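Local coordinates for GDP-6-deoxy-D-mannose reductase (Pseudomonas aeruginosa, PDB 6X3B), which probably reduces GDP-4-dehydro-6-deoxy-D-mannose to GDP-D-rhamnose, using NADPH as the hydride donor, in the pathway to the lipopolysaccharide O-antigen, at residues 48-60 against 68-81. Residues are numbered along the deposited sequence; the frame is centred on the assembly and turned at random.
Sequences PWALLPVPHRYDL and DLWPELPDAVIHLA. With NDP (NADPH dihydro-nicotinamide-adenine-dinucleotide phosphate), chain E.
Leu69 fills the angle between His56 and Tyr58, packing the loop before strand 76-79 of a Rossmann-type fold against the 52-60 loop, whose end binds the adenine of the coenzyme. Strands 49-51 and 76-79 both run parallel to strand 23-28, which lies between them, so the two segments meet mainly through the loops around the strands. Two CH-pi contacts share one leucine: CD2 sits over a face of the His56 ring, 4.1 Å from its centroid, and CD1 over a face of the Tyr58 ring. A chi1 of 61° puts Tyr58 CG between backbone N and carbonyl carbon and turns that face to the leucine.

Other apolar contacts lie along the segments on their own. Pro55 CG rests against Pro71 CD at 3.8 Å, Leu52 CD1 presses on Pro74 CB, and the Trp49 ring reaches Ala76 CB from strand 49-51. Near the coenzyme, Leu60 CD1 touches Ala81 CB and meets His79 CE1 at the edge of the imidazole, 3.7 Å away; the two ring nitrogens bind Thr28 and Thr104.

Polar links are fewer. A water donates to Pro53 O at 2.8 Å; its approach to Leu69 O is unusually short, which makes that half of a bridge doubtful. NADPH joins the segments at the pocket: its O3D donates to Leu80 O and its N6A to Asp59 OD1. Leu60 N donates to NADPH N1A over 2.8 Å, nearly straight at 179°.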
loop_
_atom_site.group_PDB
_atom_site.type_symbol
_atom_site.label_atom_id
_atom_site.label_comp_id
_atom_site.label_asym_id
_atom_site.label_seq_id
_atom_site.Cartn_x
_atom_site.Cartn_y
_atom_site.Cartn_z
ATOM N N PRO A 48 12.459 25.963 15.040
ATOM C CA PRO A 48 12.783 26.594 13.756
ATOM C C PRO A 48 11.607 26.645 12.795
ATOM O O PRO A 48 11.733 27.255 11.725
ATOM C CB PRO A 48 13.913 25.706 13.208
ATOM C CG PRO A 48 13.680 24.392 13.834
ATOM C CD PRO A 48 13.119 24.655 15.201
ATOM N N TRP A 49 10.470 26.042 13.145
ATOM C CA TRP A 49 9.343 25.927 12.227
ATOM C C TRP A 49 8.392 27.098 12.424
ATOM O O TRP A 49 7.887 27.315 13.526
ATOM C CB TRP A 49 8.632 24.589 12.434
ATOM C CG TRP A 49 9.624 23.480 12.438
ATOM C CD1 TRP A 49 10.052 22.756 13.519
ATOM C CD2 TRP A 49 10.374 23.004 11.316
ATOM N NE1 TRP A 49 11.004 21.847 13.130
ATOM C CE2 TRP A 49 11.220 21.976 11.784
ATOM C CE3 TRP A 49 10.399 23.333 9.957
ATOM C CZ2 TRP A 49 12.088 21.289 10.951
ATOM C CZ3 TRP A 49 11.255 22.642 9.126
ATOM C CH2 TRP A 49 12.090 21.632 9.623
ATOM N N ALA A 50 8.177 27.865 11.364
ATOM C CA ALA A 50 7.178 28.925 11.348
ATOM C C ALA A 50 5.949 28.401 10.625
ATOM O O ALA A 50 6.014 28.101 9.425
ATOM C CB ALA A 50 7.696 30.180 10.652
ATOM N N LEU A 51 4.831 28.322 11.341
ATOM C CA LEU A 51 3.609 27.757 10.778
ATOM C C LEU A 51 2.991 28.716 9.767
ATOM O O LEU A 51 2.644 29.855 10.105
ATOM C CB LEU A 51 2.618 27.429 11.891
ATOM C CG LEU A 51 1.339 26.710 11.427
ATOM C CD1 LEU A 51 1.650 25.361 10.717
ATOM C CD2 LEU A 51 0.398 26.482 12.600
ATOM N N LEU A 52 2.819 28.245 8.533
ATOM C CA LEU A 52 2.208 29.078 7.505
ATOM C C LEU A 52 0.699 29.185 7.726
ATOM O O LEU A 52 0.057 28.214 8.146
ATOM C CB LEU A 52 2.475 28.517 6.106
ATOM C CG LEU A 52 3.937 28.616 5.647
ATOM C CD1 LEU A 52 4.106 27.795 4.365
ATOM C CD2 LEU A 52 4.342 30.082 5.441
ATOM N N PRO A 53 0.103 30.335 7.422
ATOM C CA PRO A 53 -1.356 30.451 7.482
ATOM C C PRO A 53 -2.009 29.647 6.368
ATOM O O PRO A 53 -1.410 29.332 5.335
ATOM C CB PRO A 53 -1.600 31.959 7.310
ATOM C CG PRO A 53 -0.403 32.431 6.520
ATOM C CD PRO A 53 0.756 31.605 7.041
ATOM N N VAL A 54 -3.263 29.286 6.605
ATOM C CA VAL A 54 -4.087 28.620 5.605
ATOM C C VAL A 54 -4.967 29.695 4.963
ATOM O O VAL A 54 -5.822 30.262 5.656
ATOM C CB VAL A 54 -4.926 27.500 6.227
ATOM C CG1 VAL A 54 -5.661 26.719 5.134
ATOM C CG2 VAL A 54 -4.021 26.577 7.035
ATOM N N PRO A 55 -4.765 30.026 3.684
ATOM C CA PRO A 55 -5.479 31.178 3.096
ATOM C C PRO A 55 -6.987 31.026 3.026
ATOM O O PRO A 55 -7.694 32.044 3.039
ATOM C CB PRO A 55 -4.873 31.283 1.690
ATOM C CG PRO A 55 -3.569 30.589 1.770
ATOM C CD PRO A 55 -3.715 29.507 2.798
ATOM N N HIS A 56 -7.507 29.805 2.926
ATOM C CA HIS A 56 -8.945 29.599 2.770
ATOM C C HIS A 56 -9.223 28.124 3.023
ATOM O O HIS A 56 -8.302 27.305 3.046
ATOM C CB HIS A 56 -9.406 30.029 1.374
ATOM C CG HIS A 56 -8.626 29.389 0.262
ATOM N ND1 HIS A 56 -8.860 28.096 -0.160
ATOM C CD2 HIS A 56 -7.611 29.856 -0.503
ATOM C CE1 HIS A 56 -8.021 27.795 -1.137
ATOM N NE2 HIS A 56 -7.254 28.845 -1.367
ATOM N N ARG A 57 -10.499 27.790 3.218
ATOM C CA ARG A 57 -10.868 26.392 3.406
ATOM C C ARG A 57 -10.550 25.609 2.138
ATOM O O ARG A 57 -10.636 26.131 1.025
ATOM C CB ARG A 57 -12.353 26.258 3.755
ATOM N N TYR A 58 -10.163 24.346 2.307
ATOM C CA TYR A 58 -9.808 23.530 1.158
ATOM C C TYR A 58 -10.308 22.113 1.374
ATOM O O TYR A 58 -10.577 21.681 2.498
ATOM C CB TYR A 58 -8.287 23.561 0.885
ATOM C CG TYR A 58 -7.452 23.020 2.019
ATOM C CD1 TYR A 58 -7.019 23.850 3.054
ATOM C CD2 TYR A 58 -7.104 21.677 2.059
ATOM C CE1 TYR A 58 -6.264 23.347 4.095
ATOM C CE2 TYR A 58 -6.350 21.166 3.086
ATOM C CZ TYR A 58 -5.922 22.001 4.096
ATOM O OH TYR A 58 -5.191 21.466 5.118
ATOM N N ASP A 59 -10.471 21.412 0.260
ATOM C CA ASP A 59 -10.897 20.022 0.241
ATOM C C ASP A 59 -9.869 19.241 -0.565
ATOM O O ASP A 59 -9.678 19.513 -1.752
ATOM C CB ASP A 59 -12.290 19.886 -0.376
ATOM C CG ASP A 59 -12.899 18.521 -0.143
ATOM O OD1 ASP A 59 -12.138 17.531 -0.047
ATOM O OD2 ASP A 59 -14.145 18.444 -0.058
ATOM N N LEU A 60 -9.245 18.248 0.070
ATOM C CA LEU A 60 -8.221 17.455 -0.599
ATOM C C LEU A 60 -8.780 16.671 -1.774
ATOM O O LEU A 60 -8.019 16.310 -2.688
ATOM C CB LEU A 60 -7.556 16.526 0.414
ATOM C CG LEU A 60 -6.626 17.257 1.391
ATOM C CD1 LEU A 60 -6.203 16.378 2.541
ATOM C CD2 LEU A 60 -5.408 17.785 0.665
ATOM N N ASP A 68 -4.005 27.889 -4.663
ATOM C CA ASP A 68 -3.390 29.085 -4.094
ATOM C C ASP A 68 -3.183 28.993 -2.584
ATOM O O ASP A 68 -3.209 30.019 -1.893
ATOM C CB ASP A 68 -4.233 30.319 -4.422
ATOM C CG ASP A 68 -4.338 30.583 -5.913
ATOM O OD1 ASP A 68 -3.431 31.250 -6.468
ATOM O OD2 ASP A 68 -5.337 30.144 -6.527
ATOM N N LEU A 69 -2.944 27.789 -2.052
ATOM C CA LEU A 69 -2.790 27.645 -0.609
ATOM C C LEU A 69 -1.448 28.157 -0.085
ATOM O O LEU A 69 -1.302 28.323 1.130
ATOM C CB LEU A 69 -2.948 26.174 -0.210
ATOM C CG LEU A 69 -4.393 25.680 -0.177
ATOM C CD1 LEU A 69 -4.434 24.180 -0.003
ATOM C CD2 LEU A 69 -5.193 26.372 0.944
ATOM N N TRP A 70 -0.462 28.380 -0.947
ATOM C CA TRP A 70 0.906 28.668 -0.509
ATOM C C TRP A 70 1.417 29.947 -1.167
ATOM O O TRP A 70 2.296 29.908 -2.037
ATOM C CB TRP A 70 1.836 27.483 -0.799
ATOM C CG TRP A 70 1.247 26.190 -0.285
ATOM C CD1 TRP A 70 1.105 25.814 1.014
ATOM C CD2 TRP A 70 0.650 25.156 -1.072
ATOM N NE1 TRP A 70 0.476 24.578 1.089
ATOM C CE2 TRP A 70 0.191 24.158 -0.181
ATOM C CE3 TRP A 70 0.496 24.958 -2.446
ATOM C CZ2 TRP A 70 -0.425 22.981 -0.625
ATOM C CZ3 TRP A 70 -0.129 23.799 -2.889
ATOM C CH2 TRP A 70 -0.574 22.824 -1.982
ATOM N N PRO A 71 0.906 31.110 -0.746
ATOM C CA PRO A 71 1.538 32.375 -1.183
ATOM C C PRO A 71 3.032 32.401 -0.890
ATOM O O PRO A 71 3.838 32.721 -1.782
ATOM C CB PRO A 71 0.756 33.447 -0.402
ATOM C CG PRO A 71 0.012 32.713 0.680
ATOM C CD PRO A 71 -0.253 31.338 0.135
ATOM N N GLU A 72 3.435 32.033 0.324
ATOM C CA GLU A 72 4.824 31.676 0.597
ATOM C C GLU A 72 4.988 30.157 0.542
ATOM O O GLU A 72 4.165 29.418 1.092
ATOM C CB GLU A 72 5.281 32.194 1.962
ATOM C CG GLU A 72 5.007 33.691 2.189
ATOM C CD GLU A 72 5.727 34.239 3.417
ATOM O OE1 GLU A 72 6.007 33.462 4.363
ATOM O OE2 GLU A 72 6.022 35.452 3.432
ATOM N N LEU A 73 6.077 29.701 -0.100
ATOM C CA LEU A 73 6.306 28.265 -0.322
ATOM C C LEU A 73 6.765 27.586 0.966
ATOM O O LEU A 73 7.683 28.079 1.626
ATOM C CB LEU A 73 7.352 28.069 -1.403
ATOM C CG LEU A 73 7.620 26.628 -1.834
ATOM C CD1 LEU A 73 6.493 26.158 -2.720
ATOM C CD2 LEU A 73 8.971 26.517 -2.563
ATOM N N PRO A 74 6.162 26.469 1.360
ATOM C CA PRO A 74 6.673 25.756 2.536
ATOM C C PRO A 74 8.000 25.068 2.233
ATOM O O PRO A 74 8.236 24.587 1.123
ATOM C CB PRO A 74 5.570 24.738 2.855
ATOM C CG PRO A 74 4.816 24.563 1.572
ATOM C CD PRO A 74 4.929 25.866 0.814
ATOM N N ASP A 75 8.879 25.066 3.235
ATOM C CA ASP A 75 10.065 24.218 3.226
ATOM C C ASP A 75 9.734 22.798 3.641
ATOM O O ASP A 75 10.481 21.862 3.321
ATOM C CB ASP A 75 11.105 24.774 4.189
ATOM C CG ASP A 75 11.567 26.129 3.776
ATOM O OD1 ASP A 75 12.146 26.203 2.684
ATOM O OD2 ASP A 75 11.298 27.105 4.505
ATOM N N ALA A 76 8.661 22.642 4.403
ATOM C CA ALA A 76 8.273 21.337 4.919
ATOM C C ALA A 76 6.762 21.296 5.046
ATOM O O ALA A 76 6.114 22.317 5.272
ATOM C CB ALA A 76 8.916 21.050 6.285
ATOM N N VAL A 77 6.217 20.098 4.916
ATOM C CA VAL A 77 4.790 19.850 5.019
ATOM C C VAL A 77 4.606 18.682 5.971
ATOM O O VAL A 77 5.338 17.694 5.878
ATOM C CB VAL A 77 4.187 19.545 3.635
ATOM C CG1 VAL A 77 2.708 19.180 3.750
ATOM C CG2 VAL A 77 4.366 20.768 2.726
ATOM N N ILE A 78 3.677 18.811 6.918
ATOM C CA ILE A 78 3.200 17.681 7.714
ATOM C C ILE A 78 1.764 17.433 7.302
ATOM O O ILE A 78 0.923 18.343 7.370
ATOM C CB ILE A 78 3.296 17.930 9.224
ATOM C CG1 ILE A 78 4.737 18.209 9.641
ATOM C CG2 ILE A 78 2.770 16.691 10.001
ATOM C CD1 ILE A 78 4.853 18.462 11.114
ATOM N N HIS A 79 1.483 16.219 6.840
ATOM C CA HIS A 79 0.189 15.896 6.266
ATOM C C HIS A 79 -0.544 15.042 7.294
ATOM O O HIS A 79 -0.270 13.846 7.424
ATOM C CB HIS A 79 0.363 15.182 4.919
ATOM C CG HIS A 79 -0.925 14.729 4.298
ATOM N ND1 HIS A 79 -2.097 15.460 4.376
ATOM C CD2 HIS A 79 -1.227 13.605 3.599
ATOM C CE1 HIS A 79 -3.057 14.811 3.737
ATOM N NE2 HIS A 79 -2.559 13.680 3.258
ATOM N N LEU A 80 -1.456 15.678 8.038
ATOM C CA LEU A 80 -2.311 15.040 9.025
ATOM C C LEU A 80 -3.709 14.744 8.509
ATOM O O LEU A 80 -4.351 13.816 9.007
ATOM C CB LEU A 80 -2.456 15.937 10.266
ATOM C CG LEU A 80 -1.232 16.292 11.108
ATOM C CD1 LEU A 80 -1.527 17.497 12.028
ATOM C CD2 LEU A 80 -0.839 15.080 11.940
ATOM N N ALA A 81 -4.191 15.498 7.529
ATOM C CA ALA A 81 -5.613 15.510 7.207
ATOM C C ALA A 81 -6.083 14.195 6.593
ATOM O O ALA A 81 -5.382 13.569 5.791
ATOM C CB ALA A 81 -5.931 16.646 6.242
HETATM P PA NDP E . -9.046 14.145 12.969
HETATM O O1A NDP E . -10.064 13.256 12.339
HETATM O O2A NDP E . -9.304 14.659 14.346
HETATM O O5B NDP E . -8.736 15.377 11.994
HETATM C C5B NDP E . -8.773 15.165 10.563
HETATM C C4B NDP E . -8.465 16.466 9.865
HETATM O O4B NDP E . -8.476 16.255 8.430
HETATM C C3B NDP E . -9.444 17.620 10.130
HETATM O O3B NDP E . -8.748 18.850 10.296
HETATM C C2B NDP E . -10.319 17.615 8.883
HETATM O O2B NDP E . -10.832 18.919 8.625
HETATM C C1B NDP E . -9.300 17.221 7.823
HETATM N N9A NDP E . -9.890 16.649 6.621
HETATM C C8A NDP E . -10.654 15.512 6.538
HETATM N N7A NDP E . -11.055 15.244 5.322
HETATM C C5A NDP E . -10.524 16.269 4.552
HETATM C C6A NDP E . -10.590 16.557 3.177
HETATM N N6A NDP E . -11.260 15.781 2.329
HETATM N N1A NDP E . -9.949 17.661 2.725
HETATM C C2A NDP E . -9.290 18.414 3.614
HETATM N N3A NDP E . -9.157 18.244 4.927
HETATM C C4A NDP E . -9.804 17.142 5.342
HETATM O O3 NDP E . -7.632 13.393 12.972
HETATM P PN NDP E . -6.519 13.270 14.116
HETATM O O1N NDP E . -5.987 14.633 14.407
HETATM O O2N NDP E . -7.083 12.472 15.243
HETATM O O5D NDP E . -5.396 12.408 13.366
HETATM C C5D NDP E . -4.303 13.102 12.718
HETATM C C4D NDP E . -3.496 12.108 11.919
HETATM O O4D NDP E . -2.945 11.114 12.819
HETATM C C3D NDP E . -4.273 11.328 10.848
HETATM O O3D NDP E . -3.486 11.140 9.680
HETATM C C2D NDP E . -4.571 10.015 11.566
HETATM O O2D NDP E . -4.780 8.931 10.674
HETATM C C1D NDP E . -3.310 9.822 12.401
HETATM N N1N NDP E . -3.548 8.977 13.609
HETATM C C2N NDP E . -4.255 9.457 14.678
HETATM C C3N NDP E . -4.352 8.756 15.849
HETATM C C7N NDP E . -5.339 9.211 16.856
HETATM O O7N NDP E . -5.510 8.553 17.886
HETATM N N7N NDP E . -6.012 10.327 16.615
HETATM C C4N NDP E . -3.462 7.577 16.046
HETATM C C5N NDP E . -2.792 7.125 14.816
HETATM C C6N NDP E . -3.057 7.695 13.664
HETATM P P2B NDP E . -12.444 18.945 8.713
HETATM O O1X NDP E . -12.847 20.373 8.416
HETATM O O2X NDP E . -12.965 17.977 7.672
HETATM O O3X NDP E . -12.817 18.525 10.119
HETATM O O HOH W 1 0.160 28.662 3.111
#